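Local coordinates for lectin (Cicer arietinum, PDB 3V6N), which agglutinates red blood cells and binds calcium and sodium ions in the central channel of a four-bladed hemopexin-type beta-propeller, at residues I6-R11 and Y19-D24; I64-D69 and F76-N81. All coordinates share one frame; numbering follows the deposited sequence.

Overall arrangement
Interactions 1 and 2 sit in successive blades of a four-bladed beta-propeller with the hemopexin fold. Each pairs the innermost strand of a blade with the strand next to it: 6-11 with 17-22 in interaction 1, then 66-69 with 74-79 in interaction 2. They follow one another along the chain, and their centres lie about 9 Å apart. The inner strands touch directly, Ala-8 and Phe-10 packing on Ser-67. Both segments, 6-11 and 64-69, coordinate the same two ions through backbone carbonyls: Asn-7 and Asp-65 bind the calcium ion, Ala-9 and Ser-67 the sodium ion. The other two blades add Asp-121, Asp-174, Ala-123 and Ala-176, so the ions tie all four blades together at the axis.

Interaction 1: I6-R11 and Y19-D24; sequences INAAFR and YLFIND. With CA (calcium ion), chain D; NA (sodium ion), chain G.
The inner hairpin of a propeller blade brings strand 6-11 against strand 17-22, antiparallel, and a classic beta bulge marks its calcium end, where Asn-7 and Ala-8 both face Phe-21. Asn-7 N donates to Phe-21 O (2.9 Å), while Phe-21 N returns a bond to Ala-8 O. Farther on, Phe-10 and Tyr-19 exchange a pair of backbone bonds. Their two ring planes are only 23° apart, yet the rings are displaced so far that little of one covers the other; Phe-10 CE2 comes 3.5 Å from Tyr-19 CD2. Phe-10 CG is wedged between its own N and carbonyl carbon (chi1 71°), which tips the ring back over the neighbouring strand: Tyr-19 CB covers one face, and Phe-10 CE1 meets the edge of the Phe-21 ring at Phe-21 CE2 (3.8 Å). On the other side of the sheet Leu-20 CD2 rests on Ala-9 CB (3.6 Å). Asn-7 chelates calcium through its O (2.4 Å) and OD1, and its ND2 donates to a water that also bonds Asn-23 O. With OD1 on the metal and ND2 held by that water, the amide's flip is settled, and calcium should polarise it, probably making ND2 a stronger donor.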
loop_
_atom_site.group_PDB
_atom_site.type_symbol
_atom_site.label_atom_id
_atom_site.label_comp_id
_atom_site.label_asym_id
_atom_site.label_seq_id
_atom_site.Cartn_x
_atom_site.Cartn_y
_atom_site.Cartn_z
ATOM N N ILE A 6 13.535 15.064 8.935
ATOM C CA ILE A 6 12.148 14.856 9.369
ATOM C C ILE A 6 11.181 14.882 8.179
ATOM O O ILE A 6 11.024 15.900 7.514
ATOM C CB ILE A 6 11.714 15.880 10.442
ATOM C CG1 ILE A 6 12.784 15.973 11.538
ATOM C CG2 ILE A 6 10.353 15.492 11.021
ATOM C CD1 ILE A 6 12.521 17.013 12.610
ATOM N N ASN A 7 10.530 13.754 7.932
ATOM C CA ASN A 7 9.606 13.625 6.815
ATOM C C ASN A 7 8.140 13.782 7.257
ATOM O O ASN A 7 7.272 14.080 6.437
ATOM C CB ASN A 7 9.835 12.275 6.127
ATOM C CG ASN A 7 9.278 12.218 4.709
ATOM O OD1 ASN A 7 8.783 13.211 4.162
ATOM N ND2 ASN A 7 9.349 11.038 4.109
ATOM N N ALA A 8 7.881 13.595 8.556
ATOM C CA ALA A 8 6.522 13.712 9.127
ATOM C C ALA A 8 6.553 13.880 10.635
ATOM O O ALA A 8 7.536 13.525 11.303
ATOM C CB ALA A 8 5.644 12.517 8.756
ATOM N N ALA A 9 5.453 14.396 11.169
ATOM C CA ALA A 9 5.350 14.640 12.595
ATOM C C ALA A 9 3.905 14.872 12.986
ATOM O O ALA A 9 3.090 15.323 12.163
ATOM C CB ALA A 9 6.206 15.830 12.998
ATOM N N PHE A 10 3.588 14.541 14.235
ATOM C CA PHE A 10 2.317 14.933 14.835
ATOM C C PHE A 10 2.478 15.182 16.333
ATOM O O PHE A 10 3.318 14.568 17.000
ATOM C CB PHE A 10 1.169 13.957 14.489
ATOM C CG PHE A 10 1.255 12.596 15.162
ATOM C CD1 PHE A 10 1.845 11.510 14.506
ATOM C CD2 PHE A 10 0.684 12.381 16.421
ATOM C CE1 PHE A 10 1.885 10.254 15.101
ATOM C CE2 PHE A 10 0.749 11.125 17.030
ATOM C CZ PHE A 10 1.343 10.057 16.365
ATOM N N ARG A 11 1.691 16.119 16.836
ATOM C CA ARG A 11 1.640 16.438 18.249
ATOM C C ARG A 11 0.958 15.293 18.989
ATOM O O ARG A 11 -0.083 14.818 18.540
ATOM C CB ARG A 11 0.791 17.704 18.418
ATOM C CG ARG A 11 0.658 18.178 19.851
ATOM C CD ARG A 11 -0.220 19.407 19.972
ATOM N NE ARG A 11 -1.546 19.197 19.389
ATOM C CZ ARG A 11 -2.372 20.185 19.081
ATOM N NH1 ARG A 11 -1.994 21.450 19.294
ATOM N NH2 ARG A 11 -3.556 19.917 18.541
ATOM N N TYR A 19 5.791 13.099 18.015
ATOM C CA TYR A 19 6.373 12.001 17.245
ATOM C C TYR A 19 6.941 12.558 15.939
ATOM O O TYR A 19 6.263 13.287 15.210
ATOM C CB TYR A 19 5.297 10.933 16.939
ATOM C CG TYR A 19 4.730 10.264 18.177
ATOM C CD1 TYR A 19 5.275 9.075 18.661
ATOM C CD2 TYR A 19 3.678 10.841 18.887
ATOM C CE1 TYR A 19 4.773 8.462 19.818
ATOM C CE2 TYR A 19 3.155 10.235 20.032
ATOM C CZ TYR A 19 3.722 9.058 20.507
ATOM O OH TYR A 19 3.212 8.471 21.644
ATOM N N LEU A 20 8.186 12.192 15.663
ATOM C CA LEU A 20 8.922 12.636 14.512
ATOM C C LEU A 20 9.355 11.410 13.735
ATOM O O LEU A 20 9.918 10.490 14.309
ATOM C CB LEU A 20 10.155 13.429 14.968
ATOM C CG LEU A 20 9.861 14.657 15.818
ATOM C CD1 LEU A 20 11.131 15.142 16.493
ATOM C CD2 LEU A 20 9.281 15.723 14.922
ATOM N N PHE A 21 9.086 11.411 12.434
ATOM C CA PHE A 21 9.354 10.268 11.570
ATOM C C PHE A 21 10.472 10.605 10.611
ATOM O O PHE A 21 10.478 11.668 9.994
ATOM C CB PHE A 21 8.072 9.838 10.848
ATOM C CG PHE A 21 6.983 9.441 11.801
ATOM C CD1 PHE A 21 6.892 8.129 12.251
ATOM C CD2 PHE A 21 6.122 10.395 12.329
ATOM C CE1 PHE A 21 5.936 7.760 13.183
ATOM C CE2 PHE A 21 5.157 10.035 13.251
ATOM C CZ PHE A 21 5.059 8.713 13.675
ATOM N N ILE A 22 11.438 9.710 10.532
ATOM C CA ILE A 22 12.617 9.900 9.709
ATOM C C ILE A 22 12.846 8.574 9.008
ATOM O O ILE A 22 12.967 7.540 9.668
ATOM C CB ILE A 22 13.851 10.246 10.571
ATOM C CG1 ILE A 22 13.577 11.491 11.430
ATOM C CG2 ILE A 22 15.082 10.424 9.686
ATOM C CD1 ILE A 22 14.193 11.408 12.810
ATOM N N ASN A 23 12.894 8.614 7.675
ATOM C CA ASN A 23 12.961 7.418 6.840
ATOM C C ASN A 23 11.880 6.409 7.273
ATOM O O ASN A 23 10.692 6.741 7.288
ATOM C CB ASN A 23 14.378 6.804 6.873
ATOM C CG ASN A 23 15.461 7.779 6.407
ATOM O OD1 ASN A 23 15.216 8.652 5.580
ATOM N ND2 ASN A 23 16.663 7.617 6.925
ATOM N N ASP A 24 12.293 5.204 7.661
ATOM C CA ASP A 24 11.375 4.188 8.148
ATOM C C ASP A 24 11.410 4.069 9.686
ATOM O O ASP A 24 10.995 3.059 10.258
ATOM C CB ASP A 24 11.646 2.839 7.460
ATOM C CG ASP A 24 13.078 2.335 7.668
ATOM O OD1 ASP A 24 13.968 3.110 8.071
ATOM O OD2 ASP A 24 13.312 1.142 7.425
HETATM CA CA CA D . 6.845 14.807 4.239
HETATM NA NA NA G . 2.275 16.816 10.749
HETATM O O HOH W 1 9.472 8.935 6.284
HETATM O O HOH W 2 8.034 15.747 2.423
HETATM O O HOH W 3 5.841 13.702 2.196
#

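Interaction 2: I64-D69 and F76-N81. With CA (calcium ion), chain D; NA (sodium ion), chain G.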
loop_
_atom_site.group_PDB
_atom_site.type_symbol
_atom_site.label_atom_id
_atom_site.label_comp_id
_atom_site.label_asym_id
_atom_site.label_seq_id
_atom_site.Cartn_x
_atom_site.Cartn_y
_atom_site.Cartn_z
ATOM N N ILE A 64 6.527 6.741 7.281
ATOM C CA ILE A 64 5.424 7.698 7.217
ATOM C C ILE A 64 5.932 9.031 6.670
ATOM O O ILE A 64 6.942 9.563 7.172
ATOM C CB ILE A 64 4.787 7.847 8.618
ATOM C CG1 ILE A 64 4.070 6.530 8.979
ATOM C CG2 ILE A 64 3.840 9.045 8.688
ATOM C CD1 ILE A 64 3.781 6.323 10.455
ATOM N N ASP A 65 5.240 9.565 5.657
ATOM C CA ASP A 65 5.721 10.782 4.978
ATOM C C ASP A 65 4.864 12.051 5.201
ATOM O O ASP A 65 5.227 13.154 4.752
ATOM C CB ASP A 65 6.019 10.518 3.483
ATOM C CG ASP A 65 4.765 10.238 2.667
ATOM O OD1 ASP A 65 3.647 10.504 3.175
ATOM O OD2 ASP A 65 4.894 9.753 1.511
ATOM N N CYS A 66 3.739 11.882 5.902
ATOM C CA CYS A 66 2.911 12.987 6.356
ATOM C C CYS A 66 2.023 12.490 7.491
ATOM O O CYS A 66 1.622 11.318 7.505
ATOM C CB CYS A 66 2.030 13.524 5.211
ATOM S SG CYS A 66 0.977 14.950 5.624
ATOM N N SER A 67 1.696 13.367 8.434
ATOM C CA SER A 67 0.648 13.034 9.422
ATOM C C SER A 67 0.148 14.204 10.220
ATOM O O SER A 67 0.758 15.296 10.209
ATOM C CB SER A 67 1.064 11.907 10.356
ATOM O OG SER A 67 2.278 12.184 10.971
ATOM N N PHE A 68 -0.988 13.987 10.875
ATOM C CA PHE A 68 -1.566 14.985 11.775
ATOM C C PHE A 68 -2.416 14.358 12.857
ATOM O O PHE A 68 -3.139 13.408 12.613
ATOM C CB PHE A 68 -2.369 16.082 11.033
ATOM C CG PHE A 68 -3.487 15.578 10.130
ATOM C CD1 PHE A 68 -4.787 15.466 10.600
ATOM C CD2 PHE A 68 -3.256 15.328 8.766
ATOM C CE1 PHE A 68 -5.821 15.049 9.761
ATOM C CE2 PHE A 68 -4.283 14.920 7.919
ATOM C CZ PHE A 68 -5.568 14.779 8.416
ATOM N N ASP A 69 -2.304 14.929 14.047
ATOM C CA ASP A 69 -3.188 14.678 15.176
ATOM C C ASP A 69 -4.609 15.067 14.813
ATOM O O ASP A 69 -4.837 16.044 14.075
ATOM C CB ASP A 69 -2.727 15.532 16.367
ATOM C CG ASP A 69 -3.424 15.157 17.665
ATOM O OD1 ASP A 69 -3.512 13.936 17.985
ATOM O OD2 ASP A 69 -3.879 16.085 18.374
ATOM N N PHE A 76 -4.011 10.762 11.587
ATOM C CA PHE A 76 -3.938 10.318 10.200
ATOM C C PHE A 76 -2.464 10.208 9.857
ATOM O O PHE A 76 -1.666 11.093 10.190
ATOM C CB PHE A 76 -4.639 11.283 9.224
ATOM C CG PHE A 76 -6.127 11.027 9.060
ATOM C CD1 PHE A 76 -6.593 10.021 8.219
ATOM C CD2 PHE A 76 -7.058 11.799 9.755
ATOM C CE1 PHE A 76 -7.955 9.774 8.087
ATOM C CE2 PHE A 76 -8.420 11.561 9.637
ATOM C CZ PHE A 76 -8.875 10.546 8.799
ATOM N N ILE A 77 -2.096 9.107 9.226
ATOM C CA ILE A 77 -0.719 8.925 8.763
ATOM C C ILE A 77 -0.791 8.682 7.251
ATOM O O ILE A 77 -1.815 8.221 6.749
ATOM C CB ILE A 77 0.007 7.781 9.533
ATOM C CG1 ILE A 77 -0.739 6.453 9.332
ATOM C CG2 ILE A 77 0.151 8.141 11.023
ATOM C CD1 ILE A 77 0.049 5.226 9.749
ATOM N N PHE A 78 0.261 9.029 6.524
ATOM C CA PHE A 78 0.277 8.859 5.073
ATOM C C PHE A 78 1.561 8.193 4.613
ATOM O O PHE A 78 2.585 8.309 5.271
ATOM C CB PHE A 78 0.178 10.209 4.355
ATOM C CG PHE A 78 -1.094 10.962 4.629
ATOM C CD1 PHE A 78 -2.077 11.049 3.664
ATOM C CD2 PHE A 78 -1.307 11.581 5.859
ATOM C CE1 PHE A 78 -3.244 11.755 3.912
ATOM C CE2 PHE A 78 -2.468 12.291 6.116
ATOM C CZ PHE A 78 -3.436 12.379 5.139
ATOM N N TYR A 79 1.480 7.495 3.481
ATOM C CA TYR A 79 2.655 7.110 2.712
ATOM C C TYR A 79 2.303 7.148 1.219
ATOM O O TYR A 79 1.388 6.428 0.761
ATOM C CB TYR A 79 3.194 5.730 3.100
ATOM C CG TYR A 79 4.343 5.335 2.183
ATOM C CD1 TYR A 79 5.586 5.956 2.304
ATOM C CD2 TYR A 79 4.174 4.384 1.172
ATOM C CE1 TYR A 79 6.631 5.636 1.465
ATOM C CE2 TYR A 79 5.225 4.047 0.327
ATOM C CZ TYR A 79 6.451 4.672 0.483
ATOM O OH TYR A 79 7.511 4.368 -0.351
ATOM N N GLU A 80 3.010 7.997 0.478
ATOM C CA GLU A 80 2.671 8.276 -0.916
ATOM C C GLU A 80 1.160 8.496 -1.070
ATOM O O GLU A 80 0.574 9.321 -0.353
ATOM C CB GLU A 80 3.189 7.159 -1.836
ATOM C CG GLU A 80 4.712 7.133 -1.974
ATOM C CD GLU A 80 5.233 5.982 -2.838
ATOM O OE1 GLU A 80 4.427 5.204 -3.384
ATOM O OE2 GLU A 80 6.467 5.858 -2.981
ATOM N N ASN A 81 0.507 7.739 -1.946
ATOM C CA ASN A 81 -0.930 7.954 -2.160
ATOM C C ASN A 81 -1.907 7.247 -1.188
ATOM O O ASN A 81 -3.111 7.297 -1.383
ATOM C CB ASN A 81 -1.306 7.799 -3.650
ATOM C CG ASN A 81 -1.592 6.372 -4.062
ATOM O OD1 ASN A 81 -1.729 6.071 -5.256
ATOM N ND2 ASN A 81 -1.747 5.500 -3.095
HETATM CA CA CA D . 6.845 14.807 4.239
HETATM NA NA NA G . 2.275 16.816 10.749
HETATM O O HOH W 4 1.659 11.340 1.287
HETATM O O HOH W 2 8.034 15.747 2.423
HETATM O O HOH W 3 5.841 13.702 2.196
#
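Phe-68 and Phe-76 form the dense end of the inner hairpin of strands 66-69 and 74-79, with Phe-78 beside them. Phe-76 CB sits over one face of the Phe-68 ring, 3.9 Å from its centroid, and the two rings lean obliquely with planes at 37°. Phe-68 CE2 reaches the edge of the Phe-78 ring at Phe-78 CE2 (3.7 Å), and Cys-66 SG approaches that ring obliquely. On the other face, that of Ile-77, Ile-64 CD1 meets Ile-77 CD1 (4.0 Å). Between the strands Asp-65 N donates to Phe-78 O and Phe-78 N to Cys-66 O. The opposite end is looser, partly open to solvent and polar. A chi1 of 68° folds the Asp-65 carboxylate back across the neighbouring strand: Glu-80 N donates to Asp-65 OD2 (2.8 Å) on its syn side, 28° out of the carboxylate plane. A water lies within hydrogen-bonding distance of Asp-65 OD1 and Glu-80 O, with other acceptors competing for its protons, while the Glu-80 side chain forms a salt bridge with Lys-103 of the second subunit. Asp-65 thus divides its work: its carbonyl O binds calcium (2.4 Å), and its carboxylate fastens the turn, with a negative charge probably softened by the nearby ion.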